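Local coordinates for outer surface protein (Bacillus cereus ATCC 14579, PDB 1X7F) that is of unknown function but probably hydrolyses disaccharides containing 6-phospho-N-acetylmuramic acid that are salvaged from cell-wall turnover, at residues I80-V94 against F112-V124. Numbering follows the deposited sequence.
Sequences INHAKDNNMEVILDV and FAELGADGIRLDV
L92 N donates to G119 O at 3.0 Å and R121 N to L92 O, so that L92 bonds to the residues on both sides of I120; by this pattern strand 89-94 pairs in parallel with strand 119-122 as neighbours in the eight-stranded parallel sheet of a TIM-type barrel. Their segment axes run 40° apart, in line with a twisted barrel wall. At the entrance to this pairing, D118 grips V90 twice: its backbone N reaches V90 O at 2.7 Å, and its carboxylate OD2 takes V90 N at 2.8 Å, nearly straight (171°) and on the anti side. Water 1 links the same OD2 to M88 O.

I91 projects to one face of the sheet, where its CD1 lies 3.7 Å from G119 CA, over bare glycine backbone. On the L92 and I120 face, L92 CD1 meets L115 CD1 at 3.6 Å, A117 CB, and the edge of the F112 ring, thereby packing the strand against the end of helix 110-115. I80, from helix 74-85, extends this layer: with CG2 anti to the backbone N, that methyl rests against the carbonyls of L115 and G116.

An extended chain carries the R121 guanidinium past D93, whose OD2 lies at its edge in a long 3.6 Å salt bridge to NH1. Further out, C170 O and N172 OD1 both accept from R121 NH2, while NH1 reaches D123 OD1 at 2.8 Å from above the carboxylate plane.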
ATOM      1  N   ILE A  80      -9.296 -14.847 -17.860  1.00 42.75           N
ATOM      2  CA  ILE A  80      -7.838 -14.645 -17.862  1.00 42.65           C
ATOM      3  C   ILE A  80      -7.343 -14.003 -19.166  1.00 42.66           C
ATOM      4  O   ILE A  80      -6.414 -13.182 -19.149  1.00 42.98           O
ATOM      5  CB  ILE A  80      -7.078 -15.968 -17.553  1.00 42.42           C
ATOM      6  CG1 ILE A  80      -7.255 -16.353 -16.080  1.00 42.27           C
ATOM      7  CG2 ILE A  80      -5.596 -15.831 -17.870  1.00 42.49           C
ATOM      8  CD1 ILE A  80      -6.824 -17.774 -15.730  1.00 41.81           C
ATOM      9  N   ASN A  81      -7.975 -14.365 -20.278  1.00 41.82           N
ATOM     10  CA  ASN A  81      -7.650 -13.778 -21.579  1.00 41.93           C
ATOM     11  C   ASN A  81      -8.023 -12.295 -21.618  1.00 41.06           C
ATOM     12  O   ASN A  81      -7.284 -11.466 -22.155  1.00 40.18           O
ATOM     13  CB  ASN A  81      -8.366 -14.529 -22.703  1.00 41.54           C
ATOM     14  CG  ASN A  81      -7.441 -14.897 -23.842  1.00 43.69           C
ATOM     15  OD1 ASN A  81      -6.769 -14.042 -24.430  1.00 45.14           O
ATOM     16  ND2 ASN A  81      -7.418 -16.183 -24.179  1.00 45.33           N
ATOM     17  N   HIS A  82      -9.178 -11.976 -21.044  1.00 40.33           N
ATOM     18  CA  HIS A  82      -9.615 -10.599 -20.925  1.00 40.31           C
ATOM     19  C   HIS A  82      -8.615  -9.825 -20.060  1.00 40.03           C
ATOM     20  O   HIS A  82      -8.246  -8.701 -20.395  1.00 40.05           O
ATOM     21  CB  HIS A  82     -11.022 -10.546 -20.338  1.00 40.29           C
ATOM     22  CG  HIS A  82     -11.647  -9.190 -20.395  1.00 41.25           C
ATOM     23  ND1 HIS A  82     -11.750  -8.371 -19.288  1.00 41.23           N
ATOM     24  CD2 HIS A  82     -12.196  -8.505 -21.426  1.00 40.16           C
ATOM     25  CE1 HIS A  82     -12.338  -7.242 -19.637  1.00 41.69           C
ATOM     26  NE2 HIS A  82     -12.623  -7.299 -20.928  1.00 41.41           N
ATOM     27  N   ALA A  83      -8.156 -10.456 -18.979  1.00 39.58           N
ATOM     28  CA  ALA A  83      -7.108  -9.907 -18.118  1.00 39.37           C
ATOM     29  C   ALA A  83      -5.799  -9.641 -18.863  1.00 39.50           C
ATOM     30  O   ALA A  83      -5.202  -8.577 -18.701  1.00 39.38           O
ATOM     31  CB  ALA A  83      -6.863 -10.819 -16.944  1.00 38.77           C
ATOM     32  N   LYS A  84      -5.357 -10.606 -19.666  1.00 40.05           N
ATOM     33  CA  LYS A  84      -4.115 -10.473 -20.435  1.00 41.05           C
ATOM     34  C   LYS A  84      -4.204  -9.431 -21.568  1.00 40.73           C
ATOM     35  O   LYS A  84      -3.194  -8.833 -21.935  1.00 40.81           O
ATOM     36  CB  LYS A  84      -3.633 -11.841 -20.957  1.00 40.68           C
ATOM     37  CG  LYS A  84      -4.279 -12.315 -22.246  1.00 41.53           C
ATOM     38  CD  LYS A  84      -3.862 -13.748 -22.621  1.00 42.07           C
ATOM     39  CE  LYS A  84      -2.714 -13.782 -23.633  1.00 41.13           C
ATOM     40  NZ  LYS A  84      -3.174 -13.424 -24.999  1.00 40.04           N
ATOM     41  N   ASP A  85      -5.408  -9.226 -22.108  1.00 40.90           N
ATOM     42  CA  ASP A  85      -5.658  -8.178 -23.103  1.00 40.88           C
ATOM     43  C   ASP A  85      -5.571  -6.794 -22.455  1.00 41.01           C
ATOM     44  O   ASP A  85      -5.293  -5.796 -23.132  1.00 40.32           O
ATOM     45  CB  ASP A  85      -7.037  -8.343 -23.745  1.00 40.95           C
ATOM     46  CG  ASP A  85      -7.135  -9.565 -24.634  1.00 42.23           C
ATOM     47  OD1 ASP A  85      -6.129  -9.948 -25.276  1.00 42.89           O
ATOM     48  OD2 ASP A  85      -8.198 -10.209 -24.756  1.00 44.31           O
ATOM     49  N   ASN A  86      -5.823  -6.747 -21.147  1.00 40.85           N
ATOM     50  CA  ASN A  86      -5.726  -5.515 -20.373  1.00 41.00           C
ATOM     51  C   ASN A  86      -4.437  -5.445 -19.562  1.00 40.96           C
ATOM     52  O   ASN A  86      -4.385  -4.792 -18.516  1.00 41.52           O
ATOM     53  CB  ASN A  86      -6.967  -5.334 -19.491  1.00 40.69           C
ATOM     54  CG  ASN A  86      -8.170  -4.839 -20.281  1.00 41.67           C
ATOM     55  OD1 ASN A  86      -8.280  -3.647 -20.598  1.00 41.75           O
ATOM     56  ND2 ASN A  86      -9.077  -5.752 -20.610  1.00 40.37           N
ATOM     57  N   ASN A  87      -3.407  -6.128 -20.064  1.00 40.82           N
ATOM     58  CA  ASN A  87      -2.048  -6.108 -19.504  1.00 41.22           C
ATOM     59  C   ASN A  87      -1.958  -6.355 -17.986  1.00 41.35           C
ATOM     60  O   ASN A  87      -1.213  -5.685 -17.260  1.00 41.47           O
ATOM     61  CB  ASN A  87      -1.312  -4.827 -19.938  1.00 41.65           C
ATOM     62  CG  ASN A  87      -1.410  -4.574 -21.445  1.00 43.10           C
ATOM     63  OD1 ASN A  87      -2.054  -3.619 -21.884  1.00 45.53           O
ATOM     64  ND2 ASN A  87      -0.793  -5.446 -22.240  1.00 44.11           N
ATOM     65  N   MET A  88      -2.721  -7.338 -17.517  1.00 41.47           N
ATOM     66  CA  MET A  88      -2.773  -7.655 -16.092  1.00 41.35           C
ATOM     67  C   MET A  88      -2.097  -8.981 -15.791  1.00 40.76           C
ATOM     68  O   MET A  88      -2.387  -9.995 -16.422  1.00 40.98           O
ATOM     69  CB  MET A  88      -4.214  -7.671 -15.582  1.00 41.51           C
ATOM     70  CG  MET A  88      -4.974  -6.396 -15.846  1.00 39.47           C
ATOM     71  SD  MET A  88      -5.942  -5.943 -14.419  1.00 44.49           S
ATOM     72  CE  MET A  88      -7.105  -4.844 -15.188  1.00 45.34           C
ATOM     73  N   GLU A  89      -1.191  -8.955 -14.823  1.00 40.18           N
ATOM     74  CA  GLU A  89      -0.465 -10.133 -14.379  1.00 40.58           C
ATOM     75  C   GLU A  89      -1.391 -11.009 -13.528  1.00 39.62           C
ATOM     76  O   GLU A  89      -1.929 -10.549 -12.537  1.00 38.86           O
ATOM     77  CB  GLU A  89       0.738  -9.679 -13.551  1.00 40.23           C
ATOM     78  CG  GLU A  89       1.754 -10.760 -13.214  1.00 43.07           C
ATOM     79  CD  GLU A  89       2.708 -10.333 -12.110  1.00 42.73           C
ATOM     80  OE1 GLU A  89       2.479  -9.261 -11.510  1.00 44.69           O
ATOM     81  OE2 GLU A  89       3.689 -11.064 -11.838  1.00 45.96           O
ATOM     82  N   VAL A  90      -1.566 -12.274 -13.919  1.00 39.59           N
ATOM     83  CA  VAL A  90      -2.522 -13.162 -13.242  1.00 38.46           C
ATOM     84  C   VAL A  90      -1.828 -14.206 -12.356  1.00 38.33           C
ATOM     85  O   VAL A  90      -1.072 -15.048 -12.846  1.00 37.93           O
ATOM     86  CB  VAL A  90      -3.500 -13.837 -14.256  1.00 38.49           C
ATOM     87  CG1 VAL A  90      -4.405 -14.851 -13.562  1.00 38.40           C
ATOM     88  CG2 VAL A  90      -4.342 -12.789 -14.983  1.00 36.51           C
ATOM     89  N   ILE A  91      -2.086 -14.132 -11.051  1.00 38.13           N
ATOM     90  CA  ILE A  91      -1.602 -15.143 -10.108  1.00 38.53           C
ATOM     91  C   ILE A  91      -2.768 -16.020  -9.627  1.00 39.84           C
ATOM     92  O   ILE A  91      -3.742 -15.516  -9.054  1.00 38.24           O
ATOM     93  CB  ILE A  91      -0.825 -14.504  -8.917  1.00 37.97           C
ATOM     94  CG1 ILE A  91       0.339 -13.617  -9.410  1.00 37.09           C
ATOM     95  CG2 ILE A  91      -0.325 -15.576  -7.945  1.00 37.36           C
ATOM     96  CD1 ILE A  91       1.390 -14.337 -10.301  1.00 35.09           C
ATOM     97  N   LEU A  92      -2.658 -17.324  -9.897  1.00 41.14           N
ATOM     98  CA  LEU A  92      -3.662 -18.318  -9.493  1.00 43.96           C
ATOM     99  C   LEU A  92      -3.369 -18.973  -8.148  1.00 45.32           C
ATOM    100  O   LEU A  92      -2.276 -19.487  -7.916  1.00 44.75           O
ATOM    101  CB  LEU A  92      -3.802 -19.422 -10.546  1.00 43.90           C
ATOM    102  CG  LEU A  92      -5.048 -19.472 -11.437  1.00 45.75           C
ATOM    103  CD1 LEU A  92      -4.861 -20.531 -12.518  1.00 46.34           C
ATOM    104  CD2 LEU A  92      -6.318 -19.765 -10.631  1.00 46.96           C
ATOM    105  N   ASP A  93      -4.361 -18.942  -7.265  1.00 47.92           N
ATOM    106  CA  ASP A  93      -4.346 -19.773  -6.065  1.00 51.05           C
ATOM    107  C   ASP A  93      -5.371 -20.899  -6.215  1.00 52.07           C
ATOM    108  O   ASP A  93      -6.584 -20.666  -6.202  1.00 52.53           O
ATOM    109  CB  ASP A  93      -4.625 -18.943  -4.811  1.00 51.21           C
ATOM    110  CG  ASP A  93      -4.082 -19.587  -3.552  1.00 53.23           C
ATOM    111  OD1 ASP A  93      -3.908 -20.831  -3.537  1.00 55.58           O
ATOM    112  OD2 ASP A  93      -3.798 -18.923  -2.528  1.00 55.71           O
ATOM    113  N   VAL A  94      -4.870 -22.115  -6.383  1.00 53.99           N
ATOM    114  CA  VAL A  94      -5.734 -23.283  -6.571  1.00 55.88           C
ATOM    115  C   VAL A  94      -5.657 -24.179  -5.330  1.00 56.92           C
ATOM    116  O   VAL A  94      -4.563 -24.451  -4.818  1.00 57.10           O
ATOM    117  CB  VAL A  94      -5.373 -24.067  -7.875  1.00 55.97           C
ATOM    118  CG1 VAL A  94      -6.331 -25.232  -8.114  1.00 55.38           C
ATOM    119  CG2 VAL A  94      -5.369 -23.131  -9.089  1.00 56.42           C
ATOM    120  N   PHE A 112      -1.904 -24.711 -15.480  1.00 45.39           N
ATOM    121  CA  PHE A 112      -1.918 -23.286 -15.140  1.00 45.90           C
ATOM    122  C   PHE A 112      -1.462 -22.426 -16.322  1.00 45.91           C
ATOM    123  O   PHE A 112      -1.970 -21.320 -16.528  1.00 45.60           O
ATOM    124  CB  PHE A 112      -1.061 -23.003 -13.896  1.00 46.13           C
ATOM    125  CG  PHE A 112      -1.337 -23.948 -12.744  1.00 47.08           C
ATOM    126  CD1 PHE A 112      -2.565 -23.925 -12.076  1.00 47.88           C
ATOM    127  CD2 PHE A 112      -0.368 -24.866 -12.326  1.00 48.02           C
ATOM    128  CE1 PHE A 112      -2.824 -24.805 -11.014  1.00 48.55           C
ATOM    129  CE2 PHE A 112      -0.618 -25.749 -11.263  1.00 48.37           C
ATOM    130  CZ  PHE A 112      -1.848 -25.719 -10.606  1.00 47.84           C
ATOM    131  N   ALA A 113      -0.517 -22.957 -17.102  1.00 46.19           N
ATOM    132  CA  ALA A 113      -0.046 -22.312 -18.331  1.00 46.15           C
ATOM    133  C   ALA A 113      -1.158 -22.215 -19.377  1.00 46.09           C
ATOM    134  O   ALA A 113      -1.352 -21.154 -19.983  1.00 46.28           O
ATOM    135  CB  ALA A 113       1.160 -23.059 -18.901  1.00 45.83           C
ATOM    136  N   GLU A 114      -1.890 -23.318 -19.564  1.00 45.52           N
ATOM    137  CA  GLU A 114      -2.984 -23.392 -20.538  1.00 45.39           C
ATOM    138  C   GLU A 114      -4.111 -22.396 -20.255  1.00 44.86           C
ATOM    139  O   GLU A 114      -4.752 -21.901 -21.186  1.00 44.94           O
ATOM    140  CB  GLU A 114      -3.550 -24.819 -20.630  1.00 45.27           C
ATOM    141  CG  GLU A 114      -2.550 -25.898 -21.041  1.00 47.16           C
ATOM    142  CD  GLU A 114      -2.062 -25.770 -22.484  1.00 48.53           C
ATOM    143  OE1 GLU A 114      -1.413 -24.747 -22.830  1.00 49.52           O
ATOM    144  OE2 GLU A 114      -2.310 -26.708 -23.270  1.00 49.19           O
ATOM    145  N   LEU A 115      -4.353 -22.115 -18.974  1.00 44.38           N
ATOM    146  CA  LEU A 115      -5.320 -21.087 -18.580  1.00 44.48           C
ATOM    147  C   LEU A 115      -4.869 -19.690 -18.987  1.00 44.03           C
ATOM    148  O   LEU A 115      -5.693 -18.846 -19.342  1.00 44.05           O
ATOM    149  CB  LEU A 115      -5.573 -21.105 -17.069  1.00 44.15           C
ATOM    150  CG  LEU A 115      -6.434 -22.207 -16.454  1.00 44.29           C
ATOM    151  CD1 LEU A 115      -7.017 -21.692 -15.154  1.00 41.88           C
ATOM    152  CD2 LEU A 115      -7.546 -22.677 -17.399  1.00 42.87           C
ATOM    153  N   GLY A 116      -3.560 -19.459 -18.929  1.00 43.80           N
ATOM    154  CA  GLY A 116      -2.975 -18.154 -19.254  1.00 43.45           C
ATOM    155  C   GLY A 116      -2.521 -17.408 -18.013  1.00 42.92           C
ATOM    156  O   GLY A 116      -2.280 -16.195 -18.054  1.00 43.19           O
ATOM    157  N   ALA A 117      -2.437 -18.139 -16.902  1.00 42.16           N
ATOM    158  CA  ALA A 117      -1.932 -17.611 -15.644  1.00 40.75           C
ATOM    159  C   ALA A 117      -0.444 -17.307 -15.766  1.00 40.20           C
ATOM    160  O   ALA A 117       0.278 -17.967 -16.519  1.00 40.00           O
ATOM    161  CB  ALA A 117      -2.179 -18.599 -14.527  1.00 40.73           C
ATOM    162  N   ASP A 118       0.002 -16.299 -15.025  1.00 39.54           N
ATOM    163  CA  ASP A 118       1.389 -15.842 -15.061  1.00 38.95           C
ATOM    164  C   ASP A 118       2.203 -16.466 -13.939  1.00 38.17           C
ATOM    165  O   ASP A 118       3.438 -16.464 -13.976  1.00 37.42           O
ATOM    166  CB  ASP A 118       1.432 -14.314 -14.974  1.00 39.19           C
ATOM    167  CG  ASP A 118       0.860 -13.648 -16.212  1.00 39.61           C
ATOM    168  OD1 ASP A 118       1.567 -13.615 -17.237  1.00 43.57           O
ATOM    169  OD2 ASP A 118      -0.280 -13.142 -16.261  1.00 39.48           O
ATOM    170  N   GLY A 119       1.491 -16.996 -12.944  1.00 37.53           N
ATOM    171  CA  GLY A 119       2.103 -17.612 -11.778  1.00 36.23           C
ATOM    172  C   GLY A 119       1.101 -18.312 -10.887  1.00 35.98           C
ATOM    173  O   GLY A 119      -0.106 -18.215 -11.091  1.00 34.62           O
ATOM    174  N   ILE A 120       1.623 -19.033  -9.902  1.00 36.56           N
ATOM    175  CA  ILE A 120       0.808 -19.745  -8.925  1.00 37.69           C
ATOM    176  C   ILE A 120       1.278 -19.424  -7.517  1.00 38.51           C
ATOM    177  O   ILE A 120       2.476 -19.237  -7.285  1.00 38.13           O
ATOM    178  CB  ILE A 120       0.841 -21.286  -9.150  1.00 37.32           C
ATOM    179  CG1 ILE A 120       2.273 -21.780  -9.370  1.00 36.54           C
ATOM    180  CG2 ILE A 120      -0.092 -21.691 -10.291  1.00 37.01           C
ATOM    181  CD1 ILE A 120       2.468 -23.219  -8.975  1.00 38.41           C
ATOM    182  N   ARG A 121       0.327 -19.365  -6.586  1.00 39.90           N
ATOM    183  CA  ARG A 121       0.654 -19.173  -5.183  1.00 41.58           C
ATOM    184  C   ARG A 121       0.820 -20.501  -4.464  1.00 42.50           C
ATOM    185  O   ARG A 121       0.075 -21.462  -4.704  1.00 42.34           O
ATOM    186  CB  ARG A 121      -0.376 -18.289  -4.480  1.00 42.29           C
ATOM    187  CG  ARG A 121       0.102 -17.776  -3.120  1.00 44.90           C
ATOM    188  CD  ARG A 121      -0.530 -16.474  -2.666  1.00 48.92           C
ATOM    189  NE  ARG A 121      -0.025 -16.054  -1.362  1.00 49.38           N
ATOM    190  CZ  ARG A 121      -0.469 -16.542  -0.213  1.00 49.34           C
ATOM    191  NH1 ARG A 121      -1.420 -17.462  -0.211  1.00 51.80           N
ATOM    192  NH2 ARG A 121       0.030 -16.115   0.934  1.00 48.17           N
ATOM    193  N   LEU A 122       1.847 -20.556  -3.622  1.00 43.45           N
ATOM    194  CA  LEU A 122       2.038 -21.659  -2.696  1.00 44.02           C
ATOM    195  C   LEU A 122       1.668 -21.134  -1.312  1.00 44.92           C
ATOM    196  O   LEU A 122       2.516 -20.633  -0.566  1.00 44.49           O
ATOM    197  CB  LEU A 122       3.472 -22.189  -2.739  1.00 43.32           C
ATOM    198  CG  LEU A 122       3.969 -22.802  -4.052  1.00 43.12           C
ATOM    199  CD1 LEU A 122       5.366 -23.345  -3.859  1.00 40.76           C
ATOM    200  CD2 LEU A 122       3.036 -23.890  -4.574  1.00 43.36           C
ATOM    201  N   ASP A 123       0.377 -21.230  -1.011  1.00 46.21           N
ATOM    202  CA  ASP A 123      -0.207 -20.788   0.251  1.00 47.63           C
ATOM    203  C   ASP A 123       0.444 -21.505   1.446  1.00 47.56           C
ATOM    204  O   ASP A 123       0.764 -20.889   2.471  1.00 47.14           O
ATOM    205  CB  ASP A 123      -1.716 -21.055   0.206  1.00 48.64           C
ATOM    206  CG  ASP A 123      -2.460 -20.436   1.367  1.00 50.96           C
ATOM    207  OD1 ASP A 123      -2.083 -19.322   1.792  1.00 52.07           O
ATOM    208  OD2 ASP A 123      -3.447 -20.991   1.907  1.00 53.86           O
ATOM    209  N   VAL A 124       0.629 -22.813   1.293  1.00 47.64           N
ATOM    210  CA  VAL A 124       1.377 -23.619   2.247  1.00 47.89           C
ATOM    211  C   VAL A 124       2.635 -24.125   1.533  1.00 48.45           C
ATOM    212  O   VAL A 124       2.606 -24.409   0.330  1.00 48.00           O
ATOM    213  CB  VAL A 124       0.505 -24.779   2.830  1.00 47.84           C
ATOM    214  CG1 VAL A 124       1.340 -25.772   3.635  1.00 46.88           C
ATOM    215  CG2 VAL A 124      -0.620 -24.217   3.697  1.00 47.17           C
TER
HETATM  216  O   HOH W   1      -2.037 -12.153 -18.304  0.50 39.78           O
HETATM  217  O   HOH W   2      -4.225 -17.535   0.290  0.50 28.37           O
HETATM  218  O   HOH W   3      -2.121 -23.149  -6.540  1.00 52.40           O